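Local coordinates for protein alkylhalidase CmlS (Streptomyces venezuelae, PDB 3I3L) that acts as a flavin-dependent halogenase in chloramphenicol biosynthesis and carries its FAD cofactor covalently attached, at residues 63-68 and 122-127; 209-214 and 239-244; 70-75 and 115-120. All coordinates share one frame; numbering follows the deposited sequence.

The three contacts run from the flavin site outward. Contact 1 is wholly buried and mixes backbone bonding with a charged grip on FAD; contact 3, about 14 Å away between centres, is only partly buried and rests mainly on an aromatic ring laid against a helix; contact 2, its centre about 13 Å from that of contact 1, pairs a buried tyrosine–isoleucine end with a solvent-facing polar end. Contacts 1 and 2 reach the same large mixed sheet and touch through Glu64 and Tyr211. Contact 3 is nested in the chain loop that contact 1 closes, and Met71 touches Leu66 and Val123 of contact 1. Contacts 2 and 3 do not meet.

Contact 1. Residues 63-68 and 122-127; sequences GESLLP and AVQVKR. With FAD (flavin-adenine dinucleotide), chain B.
Arg127 reaches across to Gly63 and the FAD beside it, in a flavoprotein domain whose glycine-rich strand-turn-helix is consistent with a Rossmann-type nucleotide fold. Its chain, bent at chi2 and chi3 (-67° and -58°), folds back so that the guanidinium presents its edge to Gly63 O: NH1 donates in plane to a lone pair of that carbonyl over 3.2 Å, at a nearly straight 171°. The same NH1 bonds FAD O4', while NH2 holds the phosphate oxygen O2A at 2.9 Å. A long, positively charged side chain with several N-H donors suits this place, and Asp131, salt-bridged to NE, helps position it. Gly63 has to be glycine, since a CB would run into FAD O2' and into the preceding carbonyl.

Next to it the two backbones, running roughly antiparallel, are bridged at Ser65 and Gln124. Val125 N donates to Glu64 O (2.9 Å) and Leu66 N to Val123 O (3.1 Å), leaving Ser65 N and O to read the flavin edge at O4 and N3. Ser65 OG turns to Lys91 and Thr226. The carboxylate of Glu64 bonds Tyr211 and Ser247, and a water links its OE2 to Arg127 N.

The apolar part of the contact is made by branched aliphatic side chains. Leu66 CD1 lies against Val123 CG2; the Leu66 and Val125 side chains cross at about a right angle, CD1 of the first 3.9 Å from CG1 of the second. Small Ala122 allows close approach: its CB lies 3.2 Å from Leu66 O and 3.8 Å from Pro68 CD.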
loop_
_atom_site.group_PDB
_atom_site.type_symbol
_atom_site.label_atom_id
_atom_site.label_comp_id
_atom_site.label_asym_id
_atom_site.label_seq_id
_atom_site.Cartn_x
_atom_site.Cartn_y
_atom_site.Cartn_z
ATOM N N GLY A 63 13.299 1.982 5.430
ATOM C CA GLY A 63 12.084 1.665 4.617
ATOM C C GLY A 63 12.513 0.913 3.386
ATOM O O GLY A 63 12.452 1.450 2.306
ATOM N N GLU A 64 12.955 -0.315 3.574
ATOM C CA GLU A 64 13.822 -0.974 2.622
ATOM C C GLU A 64 13.196 -2.078 1.768
ATOM O O GLU A 64 13.835 -2.559 0.803
ATOM C CB GLU A 64 15.026 -1.506 3.377
ATOM C CG GLU A 64 15.821 -0.340 4.000
ATOM C CD GLU A 64 16.617 -0.753 5.215
ATOM O OE1 GLU A 64 16.053 -1.427 6.121
ATOM O OE2 GLU A 64 17.813 -0.372 5.265
ATOM N N SER A 65 11.974 -2.490 2.107
ATOM C CA SER A 65 11.409 -3.676 1.449
ATOM C C SER A 65 10.291 -3.232 0.527
ATOM O O SER A 65 9.276 -2.614 0.970
ATOM C CB SER A 65 10.913 -4.697 2.490
ATOM O OG SER A 65 10.330 -5.838 1.906
ATOM N N LEU A 66 10.484 -3.526 -0.765
ATOM C CA LEU A 66 9.586 -3.040 -1.818
ATOM C C LEU A 66 8.575 -4.052 -2.335
ATOM O O LEU A 66 8.587 -5.243 -1.932
ATOM C CB LEU A 66 10.433 -2.488 -2.950
ATOM C CG LEU A 66 11.510 -1.454 -2.524
ATOM C CD1 LEU A 66 12.157 -0.811 -3.743
ATOM C CD2 LEU A 66 10.842 -0.387 -1.626
ATOM N N LEU A 67 7.703 -3.607 -3.248
ATOM C CA LEU A 67 6.595 -4.476 -3.713
ATOM C C LEU A 67 6.567 -4.548 -5.243
ATOM O O LEU A 67 7.079 -3.645 -5.948
ATOM C CB LEU A 67 5.245 -3.977 -3.149
ATOM C CG LEU A 67 5.020 -4.122 -1.620
ATOM C CD1 LEU A 67 3.655 -3.416 -1.180
ATOM C CD2 LEU A 67 5.031 -5.625 -1.147
ATOM N N PRO A 68 6.003 -5.616 -5.767
ATOM C CA PRO A 68 5.898 -5.814 -7.233
ATOM C C PRO A 68 5.249 -4.646 -7.939
ATOM O O PRO A 68 5.650 -4.308 -9.069
ATOM C CB PRO A 68 4.989 -7.059 -7.358
ATOM C CG PRO A 68 5.319 -7.850 -6.135
ATOM C CD PRO A 68 5.543 -6.794 -5.027
ATOM N N ALA A 122 9.693 -8.646 -5.819
ATOM C CA ALA A 122 10.206 -7.306 -5.732
ATOM C C ALA A 122 11.595 -7.432 -5.202
ATOM O O ALA A 122 12.239 -8.481 -5.393
ATOM C CB ALA A 122 9.315 -6.350 -4.852
ATOM N N VAL A 123 12.086 -6.392 -4.534
ATOM C CA VAL A 123 13.478 -6.425 -4.103
ATOM C C VAL A 123 13.596 -5.733 -2.779
ATOM O O VAL A 123 12.641 -5.073 -2.312
ATOM C CB VAL A 123 14.349 -5.644 -5.102
ATOM C CG1 VAL A 123 14.418 -6.378 -6.452
ATOM C CG2 VAL A 123 13.762 -4.194 -5.286
ATOM N N GLN A 124 14.761 -5.871 -2.178
ATOM C CA GLN A 124 15.096 -5.170 -0.962
ATOM C C GLN A 124 16.224 -4.188 -1.347
ATOM O O GLN A 124 17.044 -4.530 -2.189
ATOM C CB GLN A 124 15.611 -6.158 0.090
ATOM C CG GLN A 124 14.903 -7.543 0.099
ATOM C CD GLN A 124 13.583 -7.477 0.838
ATOM O OE1 GLN A 124 13.062 -8.493 1.299
ATOM N NE2 GLN A 124 13.057 -6.277 1.010
ATOM N N VAL A 125 16.233 -2.970 -0.777
ATOM C CA VAL A 125 17.225 -1.989 -1.170
ATOM C C VAL A 125 17.824 -1.247 0.001
ATOM O O VAL A 125 17.250 -1.168 1.085
ATOM C CB VAL A 125 16.680 -0.932 -2.195
ATOM C CG1 VAL A 125 15.950 -1.646 -3.391
ATOM C CG2 VAL A 125 15.697 0.022 -1.487
ATOM N N LYS A 126 18.986 -0.669 -0.253
ATOM C CA LYS A 126 19.544 0.343 0.575
ATOM C C LYS A 126 18.991 1.655 0.033
ATOM O O LYS A 126 19.262 2.026 -1.129
ATOM C CB LYS A 126 21.069 0.250 0.485
ATOM C CG LYS A 126 21.812 1.175 1.383
ATOM C CD LYS A 126 23.297 0.704 1.548
ATOM C CE LYS A 126 23.486 0.008 2.914
ATOM N NZ LYS A 126 24.910 -0.444 3.130
ATOM N N ARG A 127 18.152 2.317 0.830
ATOM C CA ARG A 127 17.351 3.456 0.357
ATOM C C ARG A 127 18.199 4.651 -0.119
ATOM O O ARG A 127 17.800 5.362 -1.066
ATOM C CB ARG A 127 16.358 3.936 1.423
ATOM C CG ARG A 127 15.082 3.096 1.532
ATOM C CD ARG A 127 14.163 3.212 0.261
ATOM N NE ARG A 127 13.799 4.612 0.058
ATOM C CZ ARG A 127 12.837 5.241 0.753
ATOM N NH1 ARG A 127 12.139 4.572 1.703
ATOM N NH2 ARG A 127 12.607 6.543 0.537
HETATM P PA FAD B . 10.615 10.193 1.998
HETATM O O1A FAD B . 10.706 10.634 3.441
HETATM O O2A FAD B . 11.244 8.887 1.660
HETATM O O5B FAD B . 11.270 11.369 1.074
HETATM C C5B FAD B . 10.961 12.726 1.316
HETATM C C4B FAD B . 12.145 13.655 0.963
HETATM O O4B FAD B . 11.696 15.018 1.145
HETATM C C3B FAD B . 13.336 13.466 1.871
HETATM O O3B FAD B . 14.450 13.099 1.116
HETATM C C2B FAD B . 13.558 14.840 2.523
HETATM O O2B FAD B . 14.907 15.186 2.525
HETATM C C1B FAD B . 12.764 15.790 1.640
HETATM N N9A FAD B . 12.200 16.977 2.255
HETATM C C8A FAD B . 11.511 17.058 3.429
HETATM N N7A FAD B . 11.129 18.340 3.618
HETATM C C5A FAD B . 11.635 19.102 2.621
HETATM C C6A FAD B . 11.557 20.457 2.355
HETATM N N6A FAD B . 10.887 21.271 3.150
HETATM N N1A FAD B . 12.146 20.920 1.209
HETATM C C2A FAD B . 12.835 20.089 0.360
HETATM N N3A FAD B . 12.891 18.757 0.633
HETATM C C4A FAD B . 12.300 18.264 1.744
HETATM N N1 FAD B . 8.215 1.423 3.297
HETATM C C2 FAD B . 8.327 0.328 2.456
HETATM O O2 FAD B . 7.883 0.438 1.320
HETATM N N3 FAD B . 8.892 -0.845 2.882
HETATM C C4 FAD B . 9.368 -0.967 4.160
HETATM O O4 FAD B . 9.909 -2.062 4.521
HETATM C C4X FAD B . 9.231 0.118 5.027
HETATM N N5 FAD B . 9.712 0.036 6.305
HETATM C C5X FAD B . 9.667 1.146 7.118
HETATM C C6 FAD B . 10.146 1.068 8.434
HETATM C C7 FAD B . 10.026 2.155 9.265
HETATM C C7M FAD B . 10.550 2.111 10.681
HETATM C C8 FAD B . 9.480 3.328 8.753
HETATM C C8M FAD B . 9.423 4.551 9.578
HETATM C C9 FAD B . 8.957 3.410 7.458
HETATM C C9A FAD B . 9.074 2.288 6.652
HETATM N N10 FAD B . 8.618 2.400 5.371
HETATM C C10 FAD B . 8.645 1.319 4.573
HETATM C "C1'" FAD B . 7.882 3.654 5.040
HETATM C "C2'" FAD B . 8.526 4.335 3.856
HETATM O "O2'" FAD B . 9.868 4.444 4.111
HETATM C "C3'" FAD B . 7.936 5.666 3.473
HETATM O "O3'" FAD B . 6.572 5.495 3.154
HETATM C "C4'" FAD B . 8.650 6.246 2.208
HETATM O "O4'" FAD B . 9.973 6.617 2.482
HETATM C "C5'" FAD B . 7.929 7.507 1.749
HETATM O "O5'" FAD B . 8.507 8.000 0.575
HETATM P P FAD B . 8.349 9.554 0.342
HETATM O O1P FAD B . 6.915 9.959 0.606
HETATM O O2P FAD B . 8.980 9.934 -0.993
HETATM O O3P FAD B . 9.099 10.265 1.587
HETATM O O HOH W 1 18.226 1.852 3.785
#

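Contact 2. Residues 209-214 and 239-244; sequences WSYFKL and IPIKDD
Tyr211 and Ile241 make the apolar part of this contact. Their side chains cross at about a right angle, Ile241 CD1 standing 4.1 Å from Tyr211 CE1. The tyrosine CG is anti to its carbonyl carbon (chi1 -62°), which directs the ring from its strand to the isoleucine. Tyrosine suits the spot because its ring packs on aliphatic groups while its OH, the partner of Glu64, also bonds Tyr60. Ile241, beta-branched but with a longer arm ending in CD1, reaches the ring with that methyl.

Hydrogen bonding is carried by the backbone. Leu214 N donates to Asp244 O at 2.8 Å with an N-H...O angle of 164°, although the donor stands well above the carbonyl plane. The same oxygen receives a CA-H...O contact from Lys213 CA at 3.2 Å.

The charged groups are near but not paired. The bent Lys213 chain crosses Asp244 obliquely, bringing CD to 3.1 Å from Asp244 OD2, whereas its NZ remains 5.2 Å from that oxygen. Attraction between the opposite charges is therefore likely to be modest. The neighbouring Asp243 turns to Lys215 in a salt bridge.

Strand 245-253 pairs antiparallel with both strand 203-213 and strand 234-240, so 241-244 is the tight connection of a beta hairpin, tied here to the end of the strand on the hairpin's other flank, in the large mixed sheet of the FAD-binding domain.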
loop_
_atom_site.group_PDB
_atom_site.type_symbol
_atom_site.label_atom_id
_atom_site.label_comp_id
_atom_site.label_asym_id
_atom_site.label_seq_id
_atom_site.Cartn_x
_atom_site.Cartn_y
_atom_site.Cartn_z
ATOM N N TRP A 209 16.029 0.299 15.447
ATOM C CA TRP A 209 16.578 -0.663 14.500
ATOM C C TRP A 209 18.042 -0.527 14.281
ATOM O O TRP A 209 18.609 0.521 14.569
ATOM C CB TRP A 209 15.876 -0.544 13.126
ATOM C CG TRP A 209 16.176 0.698 12.317
ATOM C CD1 TRP A 209 17.078 0.817 11.314
ATOM C CD2 TRP A 209 15.552 1.980 12.442
ATOM N NE1 TRP A 209 17.069 2.092 10.798
ATOM C CE2 TRP A 209 16.110 2.815 11.455
ATOM C CE3 TRP A 209 14.575 2.503 13.298
ATOM C CZ2 TRP A 209 15.737 4.160 11.307
ATOM C CZ3 TRP A 209 14.188 3.842 13.144
ATOM C CH2 TRP A 209 14.792 4.661 12.184
ATOM N N SER A 210 18.633 -1.574 13.718
ATOM C CA SER A 210 20.057 -1.619 13.428
ATOM C C SER A 210 20.319 -2.681 12.362
ATOM O O SER A 210 19.359 -3.255 11.813
ATOM C CB SER A 210 20.847 -1.918 14.712
ATOM O OG SER A 210 22.262 -1.714 14.568
ATOM N N TYR A 211 21.601 -2.955 12.069
ATOM C CA TYR A 211 21.978 -3.921 11.042
ATOM C C TYR A 211 22.893 -5.000 11.602
ATOM O O TYR A 211 23.623 -4.774 12.551
ATOM C CB TYR A 211 22.590 -3.197 9.837
ATOM C CG TYR A 211 21.594 -2.235 9.183
ATOM C CD1 TYR A 211 20.863 -2.604 8.083
ATOM C CD2 TYR A 211 21.365 -0.975 9.711
ATOM C CE1 TYR A 211 19.948 -1.738 7.518
ATOM C CE2 TYR A 211 20.458 -0.122 9.157
ATOM C CZ TYR A 211 19.755 -0.521 8.039
ATOM O OH TYR A 211 18.807 0.305 7.465
ATOM N N PHE A 212 22.819 -6.184 11.008
ATOM C CA PHE A 212 23.609 -7.326 11.396
ATOM C C PHE A 212 24.275 -7.948 10.185
ATOM O O PHE A 212 23.702 -7.963 9.105
ATOM C CB PHE A 212 22.768 -8.384 12.118
ATOM C CG PHE A 212 22.308 -7.957 13.491
ATOM C CD1 PHE A 212 23.049 -8.295 14.626
ATOM C CD2 PHE A 212 21.116 -7.226 13.658
ATOM C CE1 PHE A 212 22.622 -7.894 15.939
ATOM C CE2 PHE A 212 20.697 -6.818 14.951
ATOM C CZ PHE A 212 21.449 -7.159 16.088
ATOM N N LYS A 213 25.476 -8.490 10.394
ATOM C CA LYS A 213 26.159 -9.324 9.409
ATOM C C LYS A 213 25.691 -10.753 9.625
ATOM O O LYS A 213 25.942 -11.349 10.670
ATOM C CB LYS A 213 27.674 -9.200 9.569
ATOM C CG LYS A 213 28.516 -10.179 8.709
ATOM C CD LYS A 213 29.642 -9.435 7.949
ATOM C CE LYS A 213 30.744 -8.951 8.868
ATOM N NZ LYS A 213 31.752 -10.034 9.129
ATOM N N LEU A 214 24.975 -11.276 8.635
ATOM C CA LEU A 214 24.309 -12.558 8.746
ATOM C C LEU A 214 23.927 -12.934 7.340
ATOM O O LEU A 214 23.491 -12.081 6.572
ATOM C CB LEU A 214 23.025 -12.425 9.595
ATOM C CG LEU A 214 22.114 -13.668 9.657
ATOM C CD1 LEU A 214 22.761 -14.820 10.444
ATOM C CD2 LEU A 214 20.754 -13.322 10.230
ATOM N N ILE A 239 14.994 -7.852 7.342
ATOM C CA ILE A 239 15.066 -7.675 5.879
ATOM C C ILE A 239 16.511 -7.911 5.348
ATOM O O ILE A 239 17.462 -7.242 5.776
ATOM C CB ILE A 239 14.664 -6.262 5.453
ATOM C CG1 ILE A 239 13.292 -5.851 6.016
ATOM C CG2 ILE A 239 14.741 -6.086 3.908
ATOM C CD1 ILE A 239 12.275 -6.929 5.820
ATOM N N PRO A 240 16.669 -8.872 4.416
ATOM C CA PRO A 240 17.999 -9.007 3.816
ATOM C C PRO A 240 18.195 -7.929 2.749
ATOM O O PRO A 240 17.536 -7.960 1.751
ATOM C CB PRO A 240 17.968 -10.398 3.170
ATOM C CG PRO A 240 16.442 -10.780 3.056
ATOM C CD PRO A 240 15.645 -9.742 3.794
ATOM N N ILE A 241 19.052 -6.966 2.983
ATOM C CA ILE A 241 19.322 -5.968 1.990
ATOM C C ILE A 241 20.636 -6.249 1.229
ATOM O O ILE A 241 20.970 -5.545 0.278
ATOM C CB ILE A 241 19.359 -4.551 2.573
ATOM C CG1 ILE A 241 20.468 -4.433 3.586
ATOM C CG2 ILE A 241 17.992 -4.175 3.204
ATOM C CD1 ILE A 241 20.926 -3.036 3.747
ATOM N N LYS A 242 21.357 -7.283 1.647
ATOM C CA LYS A 242 22.492 -7.784 0.867
ATOM C C LYS A 242 22.613 -9.282 1.038
ATOM O O LYS A 242 21.755 -9.900 1.692
ATOM C CB LYS A 242 23.798 -7.094 1.255
ATOM C CG LYS A 242 24.108 -5.923 0.396
ATOM C CD LYS A 242 25.107 -4.993 1.066
ATOM C CE LYS A 242 25.352 -3.736 0.200
ATOM N NZ LYS A 242 24.066 -3.098 -0.268
ATOM N N ASP A 243 23.675 -9.849 0.455
ATOM C CA ASP A 243 24.047 -11.249 0.657
ATOM C C ASP A 243 24.163 -11.584 2.157
ATOM O O ASP A 243 23.595 -12.601 2.638
ATOM C CB ASP A 243 25.380 -11.553 -0.053
ATOM C CG ASP A 243 25.824 -13.031 0.083
ATOM O OD1 ASP A 243 25.014 -13.956 -0.189
ATOM O OD2 ASP A 243 27.001 -13.263 0.445
ATOM N N ASP A 244 24.881 -10.733 2.890
ATOM C CA ASP A 244 25.126 -11.007 4.303
ATOM C C ASP A 244 24.681 -9.855 5.236
ATOM O O ASP A 244 25.213 -9.705 6.351
ATOM C CB ASP A 244 26.614 -11.327 4.514
ATOM C CG ASP A 244 27.513 -10.088 4.358
ATOM O OD1 ASP A 244 27.249 -9.226 3.462
ATOM O OD2 ASP A 244 28.466 -9.963 5.164
#

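Contact 3. Residues 70-75 and 115-120; sequences TMSILN and APWVFD
Helix 68-76 presents one turn to a non-regular segment that opens with a type I beta turn from Ala115 to Val118, the backbones coming closest at Ser72 and Trp117, whose CA atoms are 4.8 Å apart. Phe119 carries the apolar contact. A chi1 of -77° sets its ring beside its own backbone N, and from there the face reaches Met71 CB, which sits over the ring centre in a CH-pi contact, 3.9 Å from the centroid and 8° off the normal. Asn75 CB comes at the ring edge, 3.8 Å from CE2. A broad flat ring suits a place where its face meets Met71 while its rim reaches Asn75. Replacing Phe119 with an alanine is likely to strip Met71 CB of its aromatic partner and open a gap beside Asn75. Ser72, small enough to sit close, sets its OG near the plane of the Trp117 indole, 3.4 Å from CD1, and also bonds Arg76; a further, weak bond to Trp117 O is uncertain. Arg76 in turn makes a cation-pi contact with Trp117. Around this patch, helix 80-86 touches Phe119 through Gln80, Met71 leans on strand 122-124, and helix 327-347 packs against Ile73 and Thr70.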
loop_
_atom_site.group_PDB
_atom_site.type_symbol
_atom_site.label_atom_id
_atom_site.label_comp_id
_atom_site.label_asym_id
_atom_site.label_seq_id
_atom_site.Cartn_x
_atom_site.Cartn_y
_atom_site.Cartn_z
ATOM N N THR A 70 5.374 -1.515 -7.383
ATOM C CA THR A 70 6.307 -0.415 -7.590
ATOM C C THR A 70 7.327 -0.724 -8.693
ATOM O O THR A 70 7.698 0.194 -9.444
ATOM C CB THR A 70 7.085 -0.100 -6.285
ATOM O OG1 THR A 70 6.177 0.431 -5.309
ATOM C CG2 THR A 70 8.248 0.878 -6.524
ATOM N N MET A 71 7.766 -1.994 -8.800
ATOM C CA MET A 71 8.665 -2.399 -9.898
ATOM C C MET A 71 7.932 -2.245 -11.224
ATOM O O MET A 71 8.514 -1.818 -12.193
ATOM C CB MET A 71 9.157 -3.851 -9.763
ATOM C CG MET A 71 9.525 -4.275 -8.323
ATOM S SD MET A 71 11.119 -3.628 -7.832
ATOM C CE MET A 71 10.700 -2.109 -7.137
ATOM N N SER A 72 6.659 -2.603 -11.247
ATOM C CA SER A 72 5.853 -2.439 -12.434
ATOM C C SER A 72 5.875 -0.964 -12.878
ATOM O O SER A 72 5.983 -0.670 -14.063
ATOM C CB SER A 72 4.436 -2.901 -12.159
ATOM O OG SER A 72 3.622 -2.567 -13.232
ATOM N N ILE A 73 5.777 -0.044 -11.922
ATOM C CA ILE A 73 5.696 1.360 -12.246
ATOM C C ILE A 73 7.027 1.830 -12.787
ATOM O O ILE A 73 7.092 2.498 -13.820
ATOM C CB ILE A 73 5.300 2.232 -11.027
ATOM C CG1 ILE A 73 3.792 2.095 -10.721
ATOM C CG2 ILE A 73 5.634 3.751 -11.311
ATOM C CD1 ILE A 73 3.372 2.733 -9.402
ATOM N N LEU A 74 8.094 1.480 -12.089
ATOM C CA LEU A 74 9.419 1.838 -12.515
ATOM C C LEU A 74 9.742 1.231 -13.915
ATOM O O LEU A 74 10.420 1.830 -14.715
ATOM C CB LEU A 74 10.433 1.350 -11.475
ATOM C CG LEU A 74 10.377 2.068 -10.110
ATOM C CD1 LEU A 74 11.422 1.509 -9.158
ATOM C CD2 LEU A 74 10.574 3.536 -10.304
ATOM N N ASN A 75 9.242 0.049 -14.192
ATOM C CA ASN A 75 9.498 -0.595 -15.482
ATOM C C ASN A 75 8.815 0.233 -16.579
ATOM O O ASN A 75 9.466 0.567 -17.550
ATOM C CB ASN A 75 8.979 -2.020 -15.467
ATOM C CG ASN A 75 8.986 -2.658 -16.872
ATOM O OD1 ASN A 75 9.990 -3.225 -17.281
ATOM N ND2 ASN A 75 7.870 -2.593 -17.579
ATOM N N ALA A 115 0.467 -9.228 -18.619
ATOM C CA ALA A 115 1.241 -8.095 -19.258
ATOM C C ALA A 115 2.743 -8.061 -18.847
ATOM O O ALA A 115 3.094 -8.558 -17.777
ATOM C CB ALA A 115 0.544 -6.734 -18.987
ATOM N N PRO A 116 3.626 -7.501 -19.719
ATOM C CA PRO A 116 5.113 -7.386 -19.514
ATOM C C PRO A 116 5.581 -6.736 -18.200
ATOM O O PRO A 116 6.679 -7.066 -17.705
ATOM C CB PRO A 116 5.574 -6.511 -20.691
ATOM C CG PRO A 116 4.561 -6.802 -21.807
ATOM C CD PRO A 116 3.229 -7.108 -21.104
ATOM N N TRP A 117 4.770 -5.811 -17.669
ATOM C CA TRP A 117 5.116 -5.048 -16.438
ATOM C C TRP A 117 4.570 -5.714 -15.160
ATOM O O TRP A 117 4.753 -5.171 -14.059
ATOM C CB TRP A 117 4.605 -3.566 -16.511
ATOM C CG TRP A 117 3.092 -3.454 -16.873
ATOM C CD1 TRP A 117 2.001 -3.543 -16.016
ATOM C CD2 TRP A 117 2.548 -3.284 -18.188
ATOM N NE1 TRP A 117 0.810 -3.413 -16.731
ATOM C CE2 TRP A 117 1.123 -3.269 -18.063
ATOM C CE3 TRP A 117 3.127 -3.123 -19.463
ATOM C CZ2 TRP A 117 0.287 -3.097 -19.157
ATOM C CZ3 TRP A 117 2.280 -2.964 -20.562
ATOM C CH2 TRP A 117 0.877 -2.956 -20.397
ATOM N N VAL A 118 3.862 -6.847 -15.299
ATOM C CA VAL A 118 3.360 -7.560 -14.113
ATOM C C VAL A 118 4.493 -8.351 -13.468
ATOM O O VAL A 118 5.108 -9.229 -14.109
ATOM C CB VAL A 118 2.192 -8.485 -14.411
ATOM C CG1 VAL A 118 1.696 -9.136 -13.085
ATOM C CG2 VAL A 118 1.090 -7.712 -15.116
ATOM N N PHE A 119 4.767 -8.029 -12.199
ATOM C CA PHE A 119 5.895 -8.641 -11.493
ATOM C C PHE A 119 5.488 -9.686 -10.441
ATOM O O PHE A 119 4.423 -9.596 -9.795
ATOM C CB PHE A 119 6.782 -7.550 -10.883
ATOM C CG PHE A 119 7.684 -6.852 -11.897
ATOM C CD1 PHE A 119 9.006 -7.247 -12.051
ATOM C CD2 PHE A 119 7.190 -5.829 -12.707
ATOM C CE1 PHE A 119 9.850 -6.596 -12.970
ATOM C CE2 PHE A 119 7.985 -5.175 -13.617
ATOM C CZ PHE A 119 9.320 -5.535 -13.761
ATOM N N ASP A 120 6.375 -10.657 -10.272
ATOM C CA ASP A 120 6.132 -11.858 -9.499
ATOM C C ASP A 120 7.033 -11.798 -8.258
ATOM O O ASP A 120 7.058 -12.725 -7.452
ATOM C CB ASP A 120 6.590 -13.035 -10.355
ATOM C CG ASP A 120 7.974 -12.781 -10.923
ATOM O OD1 ASP A 120 8.952 -13.281 -10.358
ATOM O OD2 ASP A 120 8.085 -11.989 -11.906
#